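PDB 3N0X: possible substrate binding protein of ABC transporter system from Rhodopseudomonas palustris, which probably binds branched-chain amino acids or related ligands in the periplasm and hands them to an ABC transporter for uptake. Local coordinates for residues Q190-A195 with K203-I208; T217-M222 with I229-G234. All coordinates share one frame; numbering follows the deposited sequence. Where two conformers were deposited one is given.

Contact 1: residues Q190-A195 with K203-I208; sequences QRLFDA and KIIWVI
Ile205 meets the helix mainly through one methyl group, CD1, which lies 3.8 Å from Leu192 CB and 3.7 Å from Phe193 CE1, so two successive helix residues share a single strand side chain. The contact is wholly apolar. Ile205 turns CG1 anti to its own carbonyl carbon (chi1 -64°), and the extended continuation of that branch carries CD1 outward from the strand to the helix. The other branch adds a looser touch, CG2 of Ile205 standing 4.1 Å from Leu192 CD1. Leu192 points from the helix toward the strand and its side chain crosses that of Ile205 obliquely. Phe193 behaves differently: its CB sets off away from the strand, yet the ring reaches back, and Ile205 CD1 sits at the ring edge, near the ring plane, beside the ring atoms CD1 and CE1 of Phe193. The ring face is therefore not used by this methyl. All three side chains are buried.

Within the helix, Gln190 NE2 donates to Asp194 OD1, one turn later, over 3.0 Å. The acceptor lies almost in the plane of the Gln190 amide, whereas the donor stands above the carboxylate plane of Asp194. The same carboxylate oxygen also pairs with Lys197, and Gln190 NE2 bonds to the hydroxyl of Tyr227.

Helix 186-196 connects parallel strands 171-178 and 202-207 in a beta-alpha-beta crossover that passes over strand 142-149, which lies between them in the four-stranded sheet; strand 229-233 flanks strand 202-207 on the other side. Leu192 extends the packing to Ala145 and Leu147 of strand 142-149, and Phe193 to Ile229 of strand 229-233, while Trp206, on the opposite face of the strand, stacks with Phe161 of helix 152-165.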
loop_
_atom_site.group_PDB
_atom_site.type_symbol
_atom_site.label_atom_id
_atom_site.label_comp_id
_atom_site.label_asym_id
_atom_site.label_seq_id
_atom_site.Cartn_x
_atom_site.Cartn_y
_atom_site.Cartn_z
ATOM N N GLN A 190 -26.461 -10.865 9.841
ATOM C CA GLN A 190 -27.039 -11.673 10.905
ATOM C C GLN A 190 -26.214 -12.932 11.203
ATOM O O GLN A 190 -26.032 -13.285 12.372
ATOM C CB GLN A 190 -28.518 -11.989 10.658
ATOM C CG GLN A 190 -29.201 -12.422 11.947
ATOM C CD GLN A 190 -29.252 -11.317 13.008
ATOM O OE1 GLN A 190 -29.630 -10.183 12.731
ATOM N NE2 GLN A 190 -28.836 -11.656 14.232
ATOM N N ARG A 191 -25.671 -13.573 10.168
ATOM C CA ARG A 191 -24.811 -14.737 10.396
ATOM C C ARG A 191 -23.578 -14.340 11.193
ATOM O O ARG A 191 -23.141 -15.064 12.104
ATOM C CB ARG A 191 -24.410 -15.423 9.084
ATOM C CG ARG A 191 -25.617 -16.028 8.327
ATOM C CD ARG A 191 -25.154 -17.045 7.303
ATOM N NE ARG A 191 -24.330 -16.484 6.233
ATOM C CZ ARG A 191 -24.818 -15.922 5.126
ATOM N NH1 ARG A 191 -26.135 -15.811 4.967
ATOM N NH2 ARG A 191 -24.002 -15.451 4.188
ATOM N N LEU A 192 -22.986 -13.209 10.825
ATOM C CA LEU A 192 -21.810 -12.708 11.540
ATOM C C LEU A 192 -22.142 -12.376 12.983
ATOM O O LEU A 192 -21.411 -12.746 13.909
ATOM C CB LEU A 192 -21.228 -11.487 10.807
ATOM C CG LEU A 192 -20.606 -11.757 9.434
ATOM C CD1 LEU A 192 -20.488 -10.453 8.669
ATOM C CD2 LEU A 192 -19.230 -12.429 9.558
ATOM N N PHE A 193 -23.254 -11.688 13.187
ATOM C CA PHE A 193 -23.665 -11.352 14.556
ATOM C C PHE A 193 -23.939 -12.620 15.353
ATOM O O PHE A 193 -23.497 -12.745 16.511
ATOM C CB PHE A 193 -24.934 -10.498 14.576
ATOM C CG PHE A 193 -24.805 -9.163 13.935
ATOM C CD1 PHE A 193 -23.592 -8.573 13.686
ATOM C CD2 PHE A 193 -25.951 -8.459 13.600
ATOM C CE1 PHE A 193 -23.504 -7.333 13.105
ATOM C CE2 PHE A 193 -25.856 -7.206 13.011
ATOM C CZ PHE A 193 -24.643 -6.643 12.774
ATOM N N ASP A 194 -24.656 -13.573 14.748
ATOM C CA ASP A 194 -24.967 -14.829 15.456
ATOM C C ASP A 194 -23.717 -15.642 15.800
ATOM O O ASP A 194 -23.656 -16.282 16.868
ATOM C CB ASP A 194 -25.973 -15.681 14.689
ATOM C CG ASP A 194 -27.365 -15.057 14.672
ATOM O OD1 ASP A 194 -27.644 -14.080 15.431
ATOM O OD2 ASP A 194 -28.189 -15.535 13.868
ATOM N N ALA A 195 -22.697 -15.571 14.943
ATOM C CA ALA A 195 -21.420 -16.226 15.187
ATOM C C ALA A 195 -20.588 -15.637 16.342
ATOM O O ALA A 195 -19.652 -16.280 16.825
ATOM C CB ALA A 195 -20.559 -16.218 13.904
ATOM N N LYS A 203 -15.429 -8.799 20.703
ATOM C CA LYS A 203 -15.869 -9.414 19.447
ATOM C C LYS A 203 -15.773 -8.389 18.336
ATOM O O LYS A 203 -16.259 -7.266 18.495
ATOM C CB LYS A 203 -17.287 -9.906 19.591
ATOM C CG LYS A 203 -17.458 -11.040 20.613
ATOM C CD LYS A 203 -18.075 -10.574 21.869
ATOM C CE LYS A 203 -19.541 -10.319 21.706
ATOM N NZ LYS A 203 -20.139 -9.650 22.925
ATOM N N ILE A 204 -15.156 -8.780 17.229
ATOM C CA ILE A 204 -14.872 -7.880 16.112
ATOM C C ILE A 204 -15.217 -8.554 14.787
ATOM O O ILE A 204 -14.862 -9.724 14.587
ATOM C CB ILE A 204 -13.391 -7.480 16.062
ATOM C CG1 ILE A 204 -12.903 -6.914 17.417
ATOM C CG2 ILE A 204 -13.143 -6.434 14.927
ATOM C CD1 ILE A 204 -11.370 -6.624 17.466
ATOM N N ILE A 205 -15.915 -7.843 13.916
ATOM C CA ILE A 205 -16.095 -8.247 12.512
ATOM C C ILE A 205 -15.042 -7.447 11.764
ATOM O O ILE A 205 -15.093 -6.201 11.770
ATOM C CB ILE A 205 -17.512 -7.932 11.954
ATOM C CG1 ILE A 205 -18.566 -8.759 12.716
ATOM C CG2 ILE A 205 -17.540 -8.163 10.447
ATOM C CD1 ILE A 205 -19.988 -8.294 12.457
ATOM N N TRP A 206 -14.121 -8.134 11.087
ATOM C CA TRP A 206 -13.105 -7.481 10.256
ATOM C C TRP A 206 -13.523 -7.643 8.797
ATOM O O TRP A 206 -13.786 -8.757 8.332
ATOM C CB TRP A 206 -11.691 -8.041 10.511
ATOM C CG TRP A 206 -10.669 -7.312 9.735
ATOM C CD1 TRP A 206 -10.170 -6.090 10.037
ATOM C CD2 TRP A 206 -10.004 -7.724 8.531
ATOM N NE1 TRP A 206 -9.242 -5.696 9.097
ATOM C CE2 TRP A 206 -9.105 -6.678 8.162
ATOM C CE3 TRP A 206 -10.065 -8.865 7.728
ATOM C CZ2 TRP A 206 -8.288 -6.753 7.030
ATOM C CZ3 TRP A 206 -9.236 -8.929 6.589
ATOM C CH2 TRP A 206 -8.360 -7.877 6.267
ATOM N N VAL A 207 -13.591 -6.520 8.088
ATOM C CA VAL A 207 -14.028 -6.496 6.706
ATOM C C VAL A 207 -12.843 -6.204 5.777
ATOM O O VAL A 207 -11.987 -5.323 6.057
ATOM C CB VAL A 207 -15.102 -5.438 6.525
ATOM C CG1 VAL A 207 -15.638 -5.424 5.065
ATOM C CG2 VAL A 207 -16.285 -5.687 7.490
ATOM N N ILE A 208 -12.802 -6.928 4.662
ATOM C CA ILE A 208 -11.897 -6.614 3.580
ATOM C C ILE A 208 -12.817 -6.454 2.358
ATOM O O ILE A 208 -13.629 -7.336 2.059
ATOM C CB ILE A 208 -10.760 -7.649 3.356
ATOM C CG1 ILE A 208 -9.940 -7.272 2.115
ATOM C CG2 ILE A 208 -11.321 -9.062 3.234
ATOM C CD1 ILE A 208 -8.692 -8.125 1.894
#

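Contact 2: residues T217-M222 with I229-G234; sequences TKLQDM and IELSTG
Leu219 and Gln220 receive the side chain of Leu231, which projects from the strand toward helix 215-221. Taken in order, Thr217 and Lys218 come first and turn their side chains away from the strand, while the backbone O of Thr217 accepts the helical bond from Asp221 N. Leu219 points toward the strand, and its CB faces both methyls of Leu231, 3.9 Å from CD1 and 4.1 Å from CD2. Gln220 follows with a contact made at the root of the residue: Leu231 CD1 stands 3.6 Å from the backbone N of Gln220 and 4.0 Å from its CB. Leu231 holds CG anti to its own carbonyl carbon (chi1 -59°), which helps to place CD1 where it meets both helix residues, while CD2 meets Leu219. No polar bond spans the two segments, so the contact rests on van der Waals packing alone. Met222, present as selenomethionine, donates from its N to Leu219 O at 2.9 Å, an i to i-3 bond.

Leu231 also touches Leu216 and Ile205, and its backbone N bonds to a glycerol, probably from the crystallisation liquor. Here helix 215-221 packs on edge strand 229-233 as the connection from strand 202-207, completing a parallel beta-alpha-beta crossover of the kind from which the lobes of periplasmic binding proteins are built.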
loop_
_atom_site.group_PDB
_atom_site.type_symbol
_atom_site.label_atom_id
_atom_site.label_comp_id
_atom_site.label_asym_id
_atom_site.label_seq_id
_atom_site.Cartn_x
_atom_site.Cartn_y
_atom_site.Cartn_z
ATOM N N THR A 217 -20.797 0.705 6.447
ATOM C CA THR A 217 -21.974 1.515 6.753
ATOM C C THR A 217 -23.217 0.664 6.948
ATOM O O THR A 217 -23.993 0.876 7.870
ATOM C CB THR A 217 -22.304 2.488 5.575
ATOM O OG1 THR A 217 -21.162 3.292 5.293
ATOM C CG2 THR A 217 -23.489 3.349 5.927
ATOM N N LYS A 218 -23.426 -0.285 6.042
ATOM C CA LYS A 218 -24.568 -1.154 6.101
ATOM C C LYS A 218 -24.584 -2.092 7.294
ATOM O O LYS A 218 -25.633 -2.336 7.889
ATOM C CB LYS A 218 -24.734 -1.905 4.773
ATOM C CG LYS A 218 -25.080 -0.923 3.625
ATOM C CD LYS A 218 -25.038 -1.589 2.280
ATOM C CE LYS A 218 -25.522 -0.624 1.158
ATOM N NZ LYS A 218 -25.054 -1.103 -0.175
ATOM N N LEU A 219 -23.418 -2.571 7.708
ATOM C CA LEU A 219 -23.351 -3.356 8.941
ATOM C C LEU A 219 -23.585 -2.442 10.171
ATOM O O LEU A 219 -24.305 -2.841 11.089
ATOM C CB LEU A 219 -21.993 -4.064 9.095
ATOM C CG LEU A 219 -21.756 -5.232 8.150
ATOM C CD1 LEU A 219 -20.294 -5.680 8.217
ATOM C CD2 LEU A 219 -22.748 -6.369 8.443
ATOM N N GLN A 220 -22.960 -1.267 10.171
ATOM C CA GLN A 220 -23.146 -0.286 11.262
ATOM C C GLN A 220 -24.632 0.086 11.417
ATOM O O GLN A 220 -25.121 0.260 12.552
ATOM C CB GLN A 220 -22.282 0.964 11.023
ATOM C CG GLN A 220 -22.288 2.009 12.154
ATOM C CD GLN A 220 -21.482 1.585 13.378
ATOM O OE1 GLN A 220 -21.707 0.514 13.946
ATOM N NE2 GLN A 220 -20.544 2.436 13.794
ATOM N N ASP A 221 -25.362 0.180 10.299
ATOM C CA ASP A 221 -26.786 0.503 10.341
ATOM C C ASP A 221 -27.588 -0.586 11.072
ATOM O O ASP A 221 -28.676 -0.322 11.596
ATOM C CB ASP A 221 -27.393 0.691 8.915
ATOM C CG ASP A 221 -26.927 1.958 8.208
ATOM O OD1 ASP A 221 -26.552 2.930 8.880
ATOM O OD2 ASP A 221 -26.941 1.961 6.942
HETATM N N MSE A 222 -27.070 -1.817 11.103
HETATM C CA MSE A 222 -27.725 -2.924 11.816
HETATM C C MSE A 222 -27.399 -2.958 13.321
HETATM O O MSE A 222 -27.874 -3.826 14.011
HETATM C CB MSE A 222 -27.356 -4.281 11.186
HETATM C CG MSE A 222 -27.845 -4.401 9.742
HETATM SE SE MSE A 222 -27.022 -5.924 8.792
HETATM C CE MSE A 222 -27.867 -7.244 9.630
ATOM N N ILE A 229 -20.559 -6.145 19.590
ATOM C CA ILE A 229 -19.641 -6.373 18.473
ATOM C C ILE A 229 -19.144 -5.054 17.908
ATOM O O ILE A 229 -19.949 -4.114 17.728
ATOM C CB ILE A 229 -20.346 -7.195 17.368
ATOM C CG1 ILE A 229 -20.778 -8.547 17.890
ATOM C CG2 ILE A 229 -19.454 -7.359 16.120
ATOM C CD1 ILE A 229 -21.786 -9.306 16.977
ATOM N N GLU A 230 -17.844 -4.995 17.615
ATOM C CA GLU A 230 -17.169 -3.855 16.990
ATOM C C GLU A 230 -16.907 -4.190 15.545
ATOM O O GLU A 230 -16.686 -5.359 15.223
ATOM C CB GLU A 230 -15.763 -3.655 17.600
ATOM C CG GLU A 230 -15.692 -3.001 18.937
ATOM C CD GLU A 230 -14.262 -2.606 19.269
ATOM O OE1 GLU A 230 -13.650 -1.844 18.469
ATOM O OE2 GLU A 230 -13.750 -3.078 20.312
ATOM N N LEU A 231 -16.905 -3.191 14.673
ATOM C CA LEU A 231 -16.492 -3.371 13.289
ATOM C C LEU A 231 -15.071 -2.884 13.132
ATOM O O LEU A 231 -14.625 -2.013 13.874
ATOM C CB LEU A 231 -17.363 -2.554 12.344
ATOM C CG LEU A 231 -18.871 -2.816 12.329
ATOM C CD1 LEU A 231 -19.560 -1.931 11.240
ATOM C CD2 LEU A 231 -19.215 -4.321 12.167
ATOM N N SER A 232 -14.343 -3.491 12.208
ATOM C CA SER A 232 -12.961 -3.143 11.904
ATOM C C SER A 232 -12.709 -3.308 10.420
ATOM O O SER A 232 -13.267 -4.184 9.769
ATOM C CB SER A 232 -11.984 -4.002 12.730
ATOM O OG SER A 232 -10.591 -3.761 12.471
ATOM N N THR A 233 -11.859 -2.445 9.867
ATOM C CA THR A 233 -11.403 -2.603 8.504
ATOM C C THR A 233 -10.070 -1.847 8.363
ATOM O O THR A 233 -9.664 -1.057 9.260
ATOM C CB THR A 233 -12.461 -2.130 7.493
ATOM O OG1 THR A 233 -12.136 -2.593 6.184
ATOM C CG2 THR A 233 -12.585 -0.589 7.512
ATOM N N GLY A 234 -9.391 -2.049 7.245
ATOM C CA GLY A 234 -8.146 -1.316 6.978
ATOM C C GLY A 234 -8.365 0.158 6.682
ATOM O O GLY A 234 -9.482 0.615 6.406
#

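Contacts 1 and 2 are both buried, apolar helix-on-strand joints within one lobe, with centres 9 Å apart. They act on adjacent strands of the same sheet: contact 1 on an inner strand, contact 2 on an outermost one. Each relies on one branched aliphatic side chain received by two successive helix residues, but contact 1 adds an aromatic edge, whereas contact 2 uses the backbone N and CB of a partly exposed glutamine and the CB of a leucine. Probable hydrogen bonds join the strands: backbone Ser232 N to Ile205 O, 2.8 Å, and the Thr233 hydroxyl OG1 to Val207 O, 2.7 Å. Phe193 of contact 1 also touches Met222, just after the helix of contact 2.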